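Local structure of VP5 (Halorubrum pleomorphic virus 6, 6QGL) at residues 128-133 against 224-229; 147-152 against 186-191; 157-160 against 164-167; 201-204 against 210-213. The protein is a viral envelope protein that probably mediates fusion of the viral membrane with that of its haloarchaeal host. One frame throughout, in Å; residues are numbered along the deposited sequence.

Interaction 1 of 4, residues 128-133 against 224-229; sequences RELEAM and TQYMKF
The Tyr226 ring reaches toward helix residues Leu130 and Met133. One of its faces is covered by CG of Met227, the next residue in the chain, which lies off centre toward the rim, 3.9 Å above the plane. At the ring edge, in its plane, sits a water. The phenol OH donates to this water over 3.0 Å. The water in turn donates to Glu129 OE1, so phenol and carboxylate are joined without touching. OE1 also takes a salt bridge from Arg57 NE, and this second partner would tend to favour the charged carboxylate.

Methyl groups and sulfur make the direct contacts. Tyr226 OH has Leu130 CD1 and Met133 CE each 3.6 Å away, so the polar tip is set among methyl groups and turns its hydrogen bond to the water. Met133 comes from the opposite direction to the tyrosine. Met227 meets Leu130 at about a right angle, with SD 3.5 Å from Leu130 CD2. The Met227 chain bends at its last torsion (chi3 73°), which brings Met227 CE to 3.9 Å from Leu130 CD2.

All four touching residues are buried. The contact joins helix 97-140 to the short hairpin of strands 219-221 and 224-226. Helix 43-66 adds Val54 against both Met133 and Tyr226, and Phe186 of strand 180-189 packs on Leu130 and Met227.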
loop_
_atom_site.group_PDB
_atom_site.type_symbol
_atom_site.label_atom_id
_atom_site.label_comp_id
_atom_site.label_asym_id
_atom_site.label_seq_id
_atom_site.Cartn_x
_atom_site.Cartn_y
_atom_site.Cartn_z
ATOM N N ARG A 128 -7.765 -17.324 2.084
ATOM C CA ARG A 128 -9.148 -17.729 2.387
ATOM C C ARG A 128 -10.076 -17.313 1.261
ATOM O O ARG A 128 -11.019 -18.041 0.956
ATOM C CB ARG A 128 -9.660 -17.093 3.689
ATOM C CG ARG A 128 -9.337 -17.890 4.927
ATOM C CD ARG A 128 -10.245 -17.574 6.114
ATOM N NE ARG A 128 -10.100 -16.225 6.685
ATOM C CZ ARG A 128 -9.169 -15.871 7.565
ATOM N NH1 ARG A 128 -9.103 -14.623 8.002
ATOM N NH2 ARG A 128 -8.274 -16.754 7.983
ATOM N N GLU A 129 -9.822 -16.124 0.669
ATOM C CA GLU A 129 -10.590 -15.569 -0.443
ATOM C C GLU A 129 -10.444 -16.467 -1.659
ATOM O O GLU A 129 -11.456 -16.807 -2.265
ATOM C CB GLU A 129 -10.141 -14.135 -0.762
ATOM C CG GLU A 129 -10.943 -13.443 -1.850
ATOM C CD GLU A 129 -10.443 -12.053 -2.183
ATOM O OE1 GLU A 129 -9.270 -11.929 -2.603
ATOM O OE2 GLU A 129 -11.224 -11.088 -2.024
ATOM N N LEU A 130 -9.199 -16.885 -1.993
ATOM C CA LEU A 130 -8.945 -17.785 -3.120
ATOM C C LEU A 130 -9.762 -19.066 -2.974
ATOM O O LEU A 130 -10.385 -19.485 -3.946
ATOM C CB LEU A 130 -7.444 -18.092 -3.306
ATOM C CG LEU A 130 -7.065 -19.072 -4.439
ATOM C CD1 LEU A 130 -7.554 -18.590 -5.804
ATOM C CD2 LEU A 130 -5.585 -19.308 -4.482
ATOM N N GLU A 131 -9.811 -19.636 -1.751
ATOM C CA GLU A 131 -10.602 -20.829 -1.453
ATOM C C GLU A 131 -12.093 -20.569 -1.675
ATOM O O GLU A 131 -12.767 -21.407 -2.277
ATOM C CB GLU A 131 -10.339 -21.321 -0.019
ATOM C CG GLU A 131 -11.034 -22.634 0.331
ATOM C CD GLU A 131 -10.649 -23.855 -0.489
ATOM O OE1 GLU A 131 -9.609 -23.811 -1.182
ATOM O OE2 GLU A 131 -11.387 -24.863 -0.434
ATOM N N ALA A 132 -12.595 -19.402 -1.213
ATOM C CA ALA A 132 -13.998 -19.007 -1.376
ATOM C C ALA A 132 -14.340 -18.833 -2.859
ATOM O O ALA A 132 -15.432 -19.220 -3.281
ATOM C CB ALA A 132 -14.285 -17.725 -0.611
ATOM N N MET A 133 -13.390 -18.283 -3.648
ATOM C CA MET A 133 -13.523 -18.081 -5.094
ATOM C C MET A 133 -13.511 -19.437 -5.804
ATOM O O MET A 133 -14.313 -19.655 -6.710
ATOM C CB MET A 133 -12.409 -17.167 -5.629
ATOM C CG MET A 133 -12.539 -15.724 -5.178
ATOM S SD MET A 133 -11.544 -14.559 -6.143
ATOM C CE MET A 133 -9.929 -14.840 -5.449
ATOM N N THR A 224 -3.146 -11.587 -14.322
ATOM C CA THR A 224 -2.657 -10.983 -13.081
ATOM C C THR A 224 -1.968 -12.031 -12.222
ATOM O O THR A 224 -2.576 -13.053 -11.897
ATOM C CB THR A 224 -3.817 -10.295 -12.329
ATOM O OG1 THR A 224 -4.447 -9.346 -13.191
ATOM C CG2 THR A 224 -3.373 -9.611 -11.041
ATOM N N GLN A 225 -0.708 -11.765 -11.843
ATOM C CA GLN A 225 0.084 -12.631 -10.973
ATOM C C GLN A 225 0.002 -12.076 -9.559
ATOM O O GLN A 225 0.331 -10.911 -9.344
ATOM C CB GLN A 225 1.557 -12.695 -11.423
ATOM C CG GLN A 225 1.790 -13.395 -12.760
ATOM C CD GLN A 225 3.227 -13.362 -13.248
ATOM O OE1 GLN A 225 3.550 -13.916 -14.300
ATOM N NE2 GLN A 225 4.129 -12.717 -12.516
ATOM N N TYR A 226 -0.466 -12.887 -8.603
ATOM C CA TYR A 226 -0.564 -12.481 -7.201
ATOM C C TYR A 226 -0.195 -13.649 -6.291
ATOM O O TYR A 226 0.145 -14.715 -6.808
ATOM C CB TYR A 226 -1.931 -11.824 -6.878
ATOM C CG TYR A 226 -3.076 -12.760 -6.547
ATOM C CD1 TYR A 226 -3.539 -13.691 -7.473
ATOM C CD2 TYR A 226 -3.770 -12.637 -5.345
ATOM C CE1 TYR A 226 -4.612 -14.532 -7.182
ATOM C CE2 TYR A 226 -4.853 -13.463 -5.048
ATOM C CZ TYR A 226 -5.271 -14.409 -5.971
ATOM O OH TYR A 226 -6.340 -15.223 -5.675
ATOM N N MET A 227 -0.195 -13.439 -4.948
ATOM C CA MET A 227 0.211 -14.424 -3.933
ATOM C C MET A 227 1.676 -14.819 -4.150
ATOM O O MET A 227 2.055 -15.955 -3.861
ATOM C CB MET A 227 -0.657 -15.689 -4.004
ATOM C CG MET A 227 -1.995 -15.572 -3.362
ATOM S SD MET A 227 -2.962 -17.031 -3.815
ATOM C CE MET A 227 -2.172 -18.289 -2.802
ATOM N N LYS A 228 2.483 -13.895 -4.704
ATOM C CA LYS A 228 3.888 -14.116 -5.026
ATOM C C LYS A 228 4.704 -14.356 -3.772
ATOM O O LYS A 228 4.749 -13.491 -2.893
ATOM C CB LYS A 228 4.453 -12.918 -5.806
ATOM C CG LYS A 228 4.163 -12.937 -7.300
ATOM C CD LYS A 228 4.402 -11.580 -7.907
ATOM C CE LYS A 228 4.797 -11.638 -9.355
ATOM N NZ LYS A 228 4.998 -10.274 -9.909
ATOM N N PHE A 229 5.336 -15.541 -3.678
ATOM C CA PHE A 229 6.183 -15.869 -2.533
ATOM C C PHE A 229 7.341 -14.881 -2.433
ATOM O O PHE A 229 7.652 -14.446 -1.334
ATOM C CB PHE A 229 6.701 -17.314 -2.597
ATOM C CG PHE A 229 7.749 -17.626 -1.550
ATOM C CD1 PHE A 229 7.382 -17.911 -0.240
ATOM C CD2 PHE A 229 9.102 -17.601 -1.869
ATOM C CE1 PHE A 229 8.349 -18.181 0.729
ATOM C CE2 PHE A 229 10.070 -17.872 -0.898
ATOM C CZ PHE A 229 9.686 -18.181 0.390
HETATM O O HOH W 1 -7.502 -13.898 -3.231
#

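Interaction 2 of 4, residues 147-152 against 186-191; sequences YITDFG and FRHNTG
An aromatic cluster of Phe151, Phe186 and His188 forms this contact. Phe151 stacks face to face on the His188 imidazole, with centroids 4.1 Å apart and planes at 29°. The overlap is uneven. Phe151 CD1 lies over the rim of the imidazole on its CD2 side, and His188 CB sits over the Phe151 face in a CH-pi contact, 4.2 Å from the centroid. Phe186 comes from the direction opposite to Phe151. Their planes are 23° from parallel but slid apart, so Phe151 CZ and Phe186 CE2 meet with little overlap.

Phe186 and His188 extend from the same face of strand 180-189, an inner strand of a four-stranded antiparallel sheet. Both have chi1 near 180°, which sends the two rings out side by side. Thr149 CB meets the imidazole obliquely, 3.5 Å from His188 CE1.

Water ties the polar edge. It donates to Thr149 O, accepts from Phe151 N at 2.9 Å, and lies 2.9 Å from His188 NE2. His188 ND1 bonds to Asn166 OD1, so both ring nitrogens have partners and the imidazole's rotation is fixed. Phe151 is the middle residue of an Asx turn, in which Gly152 N donates to Asp150 OD1 over 3.0 Å.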
loop_
_atom_site.group_PDB
_atom_site.type_symbol
_atom_site.label_atom_id
_atom_site.label_comp_id
_atom_site.label_asym_id
_atom_site.label_seq_id
_atom_site.Cartn_x
_atom_site.Cartn_y
_atom_site.Cartn_z
ATOM N N TYR A 147 -9.251 -21.261 -14.512
ATOM C CA TYR A 147 -9.433 -19.816 -14.533
ATOM C C TYR A 147 -8.994 -19.151 -13.221
ATOM O O TYR A 147 -8.361 -18.093 -13.263
ATOM C CB TYR A 147 -10.887 -19.424 -14.881
ATOM C CG TYR A 147 -11.056 -17.925 -15.012
ATOM C CD1 TYR A 147 -10.731 -17.269 -16.196
ATOM C CD2 TYR A 147 -11.446 -17.149 -13.922
ATOM C CE1 TYR A 147 -10.815 -15.882 -16.300
ATOM C CE2 TYR A 147 -11.528 -15.762 -14.013
ATOM C CZ TYR A 147 -11.222 -15.133 -15.208
ATOM O OH TYR A 147 -11.323 -13.770 -15.316
ATOM N N ILE A 148 -9.370 -19.745 -12.069
ATOM C CA ILE A 148 -9.133 -19.195 -10.731
ATOM C C ILE A 148 -7.880 -19.773 -10.022
ATOM O O ILE A 148 -7.281 -19.076 -9.201
ATOM C CB ILE A 148 -10.436 -19.336 -9.878
ATOM C CG1 ILE A 148 -10.424 -18.420 -8.627
ATOM C CG2 ILE A 148 -10.768 -20.793 -9.515
ATOM C CD1 ILE A 148 -10.427 -16.910 -8.909
ATOM N N THR A 149 -7.499 -21.027 -10.313
ATOM C CA THR A 149 -6.310 -21.631 -9.709
ATOM C C THR A 149 -5.367 -22.102 -10.808
ATOM O O THR A 149 -5.494 -23.228 -11.296
ATOM C CB THR A 149 -6.661 -22.736 -8.690
ATOM O OG1 THR A 149 -7.405 -23.768 -9.334
ATOM C CG2 THR A 149 -7.396 -22.218 -7.463
ATOM N N ASP A 150 -4.450 -21.218 -11.231
ATOM C CA ASP A 150 -3.447 -21.534 -12.249
ATOM C C ASP A 150 -2.060 -21.342 -11.652
ATOM O O ASP A 150 -1.638 -20.211 -11.400
ATOM C CB ASP A 150 -3.633 -20.700 -13.534
ATOM C CG ASP A 150 -2.651 -21.004 -14.660
ATOM O OD1 ASP A 150 -1.808 -21.920 -14.493
ATOM O OD2 ASP A 150 -2.727 -20.333 -15.708
ATOM N N PHE A 151 -1.364 -22.459 -11.418
ATOM C CA PHE A 151 -0.027 -22.459 -10.830
ATOM C C PHE A 151 1.033 -22.831 -11.866
ATOM O O PHE A 151 2.200 -22.995 -11.521
ATOM C CB PHE A 151 0.008 -23.332 -9.553
ATOM C CG PHE A 151 -0.863 -22.735 -8.462
ATOM C CD1 PHE A 151 -2.248 -22.871 -8.500
ATOM C CD2 PHE A 151 -0.312 -21.928 -7.474
ATOM C CE1 PHE A 151 -3.058 -22.266 -7.536
ATOM C CE2 PHE A 151 -1.122 -21.322 -6.510
ATOM C CZ PHE A 151 -2.490 -21.485 -6.557
ATOM N N GLY A 152 0.620 -22.909 -13.130
ATOM C CA GLY A 152 1.510 -23.222 -14.241
ATOM C C GLY A 152 0.973 -24.295 -15.161
ATOM O O GLY A 152 1.006 -24.134 -16.384
ATOM N N PHE A 186 -0.740 -22.389 2.297
ATOM C CA PHE A 186 -1.480 -22.691 1.086
ATOM C C PHE A 186 -0.882 -23.868 0.330
ATOM O O PHE A 186 0.232 -23.768 -0.182
ATOM C CB PHE A 186 -1.585 -21.448 0.182
ATOM C CG PHE A 186 -2.331 -21.723 -1.098
ATOM C CD1 PHE A 186 -3.722 -21.742 -1.123
ATOM C CD2 PHE A 186 -1.647 -22.003 -2.274
ATOM C CE1 PHE A 186 -4.411 -22.032 -2.301
ATOM C CE2 PHE A 186 -2.338 -22.306 -3.443
ATOM C CZ PHE A 186 -3.716 -22.311 -3.453
ATOM N N ARG A 187 -1.645 -24.965 0.225
ATOM C CA ARG A 187 -1.275 -26.150 -0.546
ATOM C C ARG A 187 -2.235 -26.251 -1.732
ATOM O O ARG A 187 -3.431 -26.015 -1.567
ATOM C CB ARG A 187 -1.313 -27.427 0.322
ATOM C CG ARG A 187 -0.972 -28.714 -0.439
ATOM C CD ARG A 187 -0.719 -29.882 0.490
ATOM N NE ARG A 187 -0.479 -31.128 -0.243
ATOM C CZ ARG A 187 0.705 -31.533 -0.694
ATOM N NH1 ARG A 187 0.816 -32.681 -1.346
ATOM N NH2 ARG A 187 1.787 -30.787 -0.505
ATOM N N HIS A 188 -1.704 -26.573 -2.923
ATOM C CA HIS A 188 -2.466 -26.736 -4.159
ATOM C C HIS A 188 -1.964 -27.957 -4.917
ATOM O O HIS A 188 -0.778 -28.041 -5.227
ATOM C CB HIS A 188 -2.373 -25.475 -5.039
ATOM C CG HIS A 188 -3.094 -25.588 -6.348
ATOM N ND1 HIS A 188 -4.447 -25.332 -6.450
ATOM C CD2 HIS A 188 -2.622 -25.932 -7.569
ATOM C CE1 HIS A 188 -4.754 -25.531 -7.721
ATOM N NE2 HIS A 188 -3.689 -25.888 -8.434
ATOM N N ASN A 189 -2.879 -28.892 -5.211
ATOM C CA ASN A 189 -2.605 -30.104 -5.983
ATOM C C ASN A 189 -3.671 -30.244 -7.069
ATOM O O ASN A 189 -4.864 -30.253 -6.754
ATOM C CB ASN A 189 -2.563 -31.353 -5.089
ATOM C CG ASN A 189 -2.068 -32.594 -5.799
ATOM O OD1 ASN A 189 -1.216 -32.536 -6.693
ATOM N ND2 ASN A 189 -2.584 -33.750 -5.414
ATOM N N THR A 190 -3.240 -30.362 -8.339
ATOM C CA THR A 190 -4.127 -30.487 -9.504
ATOM C C THR A 190 -4.918 -31.811 -9.527
ATOM O O THR A 190 -5.949 -31.888 -10.199
ATOM C CB THR A 190 -3.372 -30.241 -10.813
ATOM O OG1 THR A 190 -2.319 -31.197 -10.938
ATOM C CG2 THR A 190 -2.825 -28.817 -10.919
ATOM N N GLY A 191 -4.447 -32.821 -8.790
ATOM C CA GLY A 191 -5.149 -34.092 -8.656
ATOM C C GLY A 191 -4.514 -35.342 -9.232
ATOM O O GLY A 191 -5.004 -36.442 -8.965
HETATM O O HOH W 2 -2.911 -24.887 -11.084
#

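Interaction 3 of 4, residues 157-160 against 164-167; sequences GNLA and SPNT
Leu159 lays one methyl over the ring of Pro165, and this is the tight part of the contact. Leu159 CD2 lies 3.9 Å from Pro165 CB and 4.0 Å from both Pro165 N and Pro165 CD. It is nearly as far from the other two ring atoms, so it sits over a face of the pyrrolidine and not at its rim. The two side chains meet at about a right angle. With chi1 at -177° the Leu159 chain points straight away from its backbone N, which extends it out from the loop to the proline. Its backbone stays well back, with the CA atoms of Leu159 and Pro165 7.3 Å apart. Ser164 adds a looser touch through its carbonyl carbon, 4.4 Å from Leu159 CD2.

No hydrogen bond spans the two segments. Each makes its polar bonds separately. On the proline side Asn166 N donates to Ser164 OG over 3.2 Å at 156°, an ST turn that folds the chain around Pro165 as it enters the strand. Ser164 OG also bonds to Glu131 OE1 of helix 97-140. Asn158 ND2 of the loop bonds to Gly191 O.

The other side is loose. Gly157, Asn158 and Ala160 are exposed, and the loop from Gly157 to Ala160 touches a neighbouring molecule in the crystal. The contact therefore lies near the surface, where the loop after helix 145-148 folds back on the start of strand 166-174. Leu145 of that helix packs on both Leu159 and Pro165, while Thr134 of helix 97-140 and His188 of strand 180-189 also touch the proline.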
loop_
_atom_site.group_PDB
_atom_site.type_symbol
_atom_site.label_atom_id
_atom_site.label_comp_id
_atom_site.label_asym_id
_atom_site.label_seq_id
_atom_site.Cartn_x
_atom_site.Cartn_y
_atom_site.Cartn_z
ATOM N N GLY A 157 -8.153 -32.755 -14.740
ATOM C CA GLY A 157 -8.786 -33.943 -15.297
ATOM C C GLY A 157 -9.008 -35.113 -14.360
ATOM O O GLY A 157 -9.965 -35.855 -14.558
ATOM N N ASN A 158 -8.130 -35.302 -13.356
ATOM C CA ASN A 158 -8.209 -36.401 -12.384
ATOM C C ASN A 158 -8.743 -35.959 -10.994
ATOM O O ASN A 158 -8.804 -36.770 -10.066
ATOM C CB ASN A 158 -6.851 -37.122 -12.280
ATOM C CG ASN A 158 -6.855 -38.431 -11.522
ATOM O OD1 ASN A 158 -7.638 -39.345 -11.797
ATOM N ND2 ASN A 158 -5.970 -38.552 -10.548
ATOM N N LEU A 159 -9.172 -34.693 -10.867
ATOM C CA LEU A 159 -9.706 -34.167 -9.609
ATOM C C LEU A 159 -11.201 -34.465 -9.461
ATOM O O LEU A 159 -11.988 -34.073 -10.318
ATOM C CB LEU A 159 -9.429 -32.652 -9.497
ATOM C CG LEU A 159 -9.861 -31.961 -8.206
ATOM C CD1 LEU A 159 -8.939 -32.316 -7.051
ATOM C CD2 LEU A 159 -9.898 -30.476 -8.395
ATOM N N ALA A 160 -11.586 -35.126 -8.347
ATOM C CA ALA A 160 -12.966 -35.508 -8.021
ATOM C C ALA A 160 -13.936 -34.326 -8.008
ATOM O O ALA A 160 -13.535 -33.214 -7.663
ATOM C CB ALA A 160 -13.003 -36.215 -6.676
ATOM N N SER A 164 -11.992 -29.405 -3.825
ATOM C CA SER A 164 -11.136 -28.262 -4.118
ATOM C C SER A 164 -9.691 -28.731 -4.324
ATOM O O SER A 164 -9.222 -29.585 -3.560
ATOM C CB SER A 164 -11.197 -27.239 -2.987
ATOM O OG SER A 164 -10.336 -26.138 -3.234
ATOM N N PRO A 165 -8.949 -28.176 -5.314
ATOM C CA PRO A 165 -7.538 -28.569 -5.470
ATOM C C PRO A 165 -6.652 -27.948 -4.379
ATOM O O PRO A 165 -5.482 -28.310 -4.251
ATOM C CB PRO A 165 -7.183 -28.050 -6.864
ATOM C CG PRO A 165 -8.060 -26.878 -7.063
ATOM C CD PRO A 165 -9.332 -27.143 -6.302
ATOM N N ASN A 166 -7.229 -27.014 -3.590
ATOM C CA ASN A 166 -6.574 -26.289 -2.504
ATOM C C ASN A 166 -6.818 -26.916 -1.135
ATOM O O ASN A 166 -7.867 -27.514 -0.891
ATOM C CB ASN A 166 -7.053 -24.833 -2.447
ATOM C CG ASN A 166 -7.121 -24.083 -3.750
ATOM O OD1 ASN A 166 -6.234 -24.174 -4.608
ATOM N ND2 ASN A 166 -8.171 -23.292 -3.904
ATOM N N THR A 167 -5.850 -26.723 -0.229
ATOM C CA THR A 167 -5.889 -27.150 1.166
ATOM C C THR A 167 -5.252 -26.027 1.989
ATOM O O THR A 167 -4.109 -25.643 1.717
ATOM C CB THR A 167 -5.161 -28.498 1.378
ATOM O OG1 THR A 167 -5.539 -29.433 0.366
ATOM C CG2 THR A 167 -5.427 -29.097 2.754
#

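Interaction 4 of 4, residues 201-204 against 210-213; sequences VVEY and VTST
Glu203 keeps CG anti to its backbone N (chi1 -169°) and stays extended at the next bond. This carries its aliphatic part obliquely past Val210. Glu203 CG is 3.9 Å from Val210 CB, and Glu203 OE2 lies 3.8 Å from Val210 CG1. Val201 places CG1 between its backbone N and carbonyl carbon (chi1 63°), beside Thr213 CB and 3.6 Å from Thr213 OG1. Glu203 CB meets Thr211 OG1 on the same face of the sheet. Val202 and Ser212 point to the other face and meet only loosely. The Glu203 carboxylate has stronger partners beyond the hairpin: salt bridges run from OE1 to Arg187 NH2 and from OE2 to Lys169 NZ.

The backbones bind in antiparallel register. Val201 and Thr213 form a hydrogen-bonded pair, with Thr213 N to Val201 O at 2.8 Å and Val201 N to Thr213 O at 3.1 Å. Val202 with Ser212 is the non-hydrogen-bonded pair. Next comes Glu203 N to Thr211 O, 2.9 Å. Glu203 O takes two donors, Val210 N at 2.8 Å and, weakly, Thr211 N at 3.3 Å. Two residues thus stand opposite one, a classic beta bulge in strand 209-213, an outermost strand of the chain's four-stranded sheet.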
loop_
_atom_site.group_PDB
_atom_site.type_symbol
_atom_site.label_atom_id
_atom_site.label_comp_id
_atom_site.label_asym_id
_atom_site.label_seq_id
_atom_site.Cartn_x
_atom_site.Cartn_y
_atom_site.Cartn_z
ATOM N N VAL A 201 2.089 -29.743 -7.862
ATOM C CA VAL A 201 1.816 -29.447 -6.456
ATOM C C VAL A 201 2.688 -28.282 -5.964
ATOM O O VAL A 201 3.875 -28.211 -6.292
ATOM C CB VAL A 201 1.890 -30.707 -5.535
ATOM C CG1 VAL A 201 3.285 -31.324 -5.522
ATOM C CG2 VAL A 201 1.422 -30.405 -4.109
ATOM N N VAL A 202 2.073 -27.350 -5.222
ATOM C CA VAL A 202 2.733 -26.205 -4.604
ATOM C C VAL A 202 2.233 -26.066 -3.162
ATOM O O VAL A 202 1.056 -26.299 -2.892
ATOM C CB VAL A 202 2.646 -24.889 -5.434
ATOM C CG1 VAL A 202 1.283 -24.206 -5.311
ATOM C CG2 VAL A 202 3.776 -23.926 -5.070
ATOM N N GLU A 203 3.141 -25.757 -2.237
ATOM C CA GLU A 203 2.825 -25.556 -0.826
ATOM C C GLU A 203 3.751 -24.486 -0.291
ATOM O O GLU A 203 4.968 -24.674 -0.317
ATOM C CB GLU A 203 2.941 -26.863 -0.023
ATOM C CG GLU A 203 2.363 -26.743 1.380
ATOM C CD GLU A 203 2.385 -27.991 2.241
ATOM O OE1 GLU A 203 2.286 -29.111 1.691
ATOM O OE2 GLU A 203 2.482 -27.842 3.480
ATOM N N TYR A 204 3.184 -23.344 0.142
ATOM C CA TYR A 204 3.957 -22.211 0.652
ATOM C C TYR A 204 3.140 -21.250 1.529
ATOM O O TYR A 204 1.922 -21.393 1.664
ATOM C CB TYR A 204 4.652 -21.455 -0.508
ATOM C CG TYR A 204 3.721 -20.695 -1.428
ATOM C CD1 TYR A 204 2.995 -21.352 -2.417
ATOM C CD2 TYR A 204 3.627 -19.307 -1.365
ATOM C CE1 TYR A 204 2.150 -20.655 -3.277
ATOM C CE2 TYR A 204 2.793 -18.599 -2.224
ATOM C CZ TYR A 204 2.054 -19.277 -3.176
ATOM O OH TYR A 204 1.234 -18.569 -4.018
ATOM N N VAL A 210 7.344 -24.969 1.093
ATOM C CA VAL A 210 7.409 -26.353 1.569
ATOM C C VAL A 210 7.775 -27.296 0.409
ATOM O O VAL A 210 8.820 -27.946 0.468
ATOM C CB VAL A 210 6.119 -26.783 2.330
ATOM C CG1 VAL A 210 6.218 -28.223 2.832
ATOM C CG2 VAL A 210 5.815 -25.832 3.486
ATOM N N THR A 211 6.932 -27.364 -0.637
ATOM C CA THR A 211 7.176 -28.210 -1.814
ATOM C C THR A 211 6.720 -27.507 -3.090
ATOM O O THR A 211 5.615 -26.961 -3.123
ATOM C CB THR A 211 6.460 -29.578 -1.694
ATOM O OG1 THR A 211 5.063 -29.369 -1.492
ATOM C CG2 THR A 211 7.027 -30.470 -0.595
ATOM N N SER A 212 7.554 -27.537 -4.140
ATOM C CA SER A 212 7.212 -26.974 -5.449
ATOM C C SER A 212 7.539 -27.997 -6.531
ATOM O O SER A 212 8.712 -28.314 -6.742
ATOM C CB SER A 212 7.942 -25.659 -5.703
ATOM O OG SER A 212 7.628 -25.148 -6.990
ATOM N N THR A 213 6.505 -28.537 -7.189
ATOM C CA THR A 213 6.658 -29.537 -8.250
ATOM C C THR A 213 5.861 -29.080 -9.456
ATOM O O THR A 213 4.658 -28.872 -9.320
ATOM C CB THR A 213 6.190 -30.917 -7.759
ATOM O OG1 THR A 213 6.790 -31.211 -6.494
ATOM C CG2 THR A 213 6.487 -32.034 -8.756
#

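How the interactions relate
Interactions 1 and 2 are buried, while 3 and 4 are partly buried and reach the surface. Interactions 2, 3 and 4 share one four-stranded sheet. Its strand 180-189 lies between strand 166-174 of interaction 3 and strand 201-204 of interaction 4. The chemistry follows the place. Methyl groups, sulfur and rings fill the two inner contacts, each with one bridging water. Interaction 3 is a small apolar touch, and interaction 4 is mainly backbone hydrogen bonding. Met133 SD against Ile148 CD1 continues interaction 1 into interaction 2. Tyr204 OH reaches Met227 O, 2.7 Å away, across interactions 4 and 1. Interactions 3 and 4 do not touch.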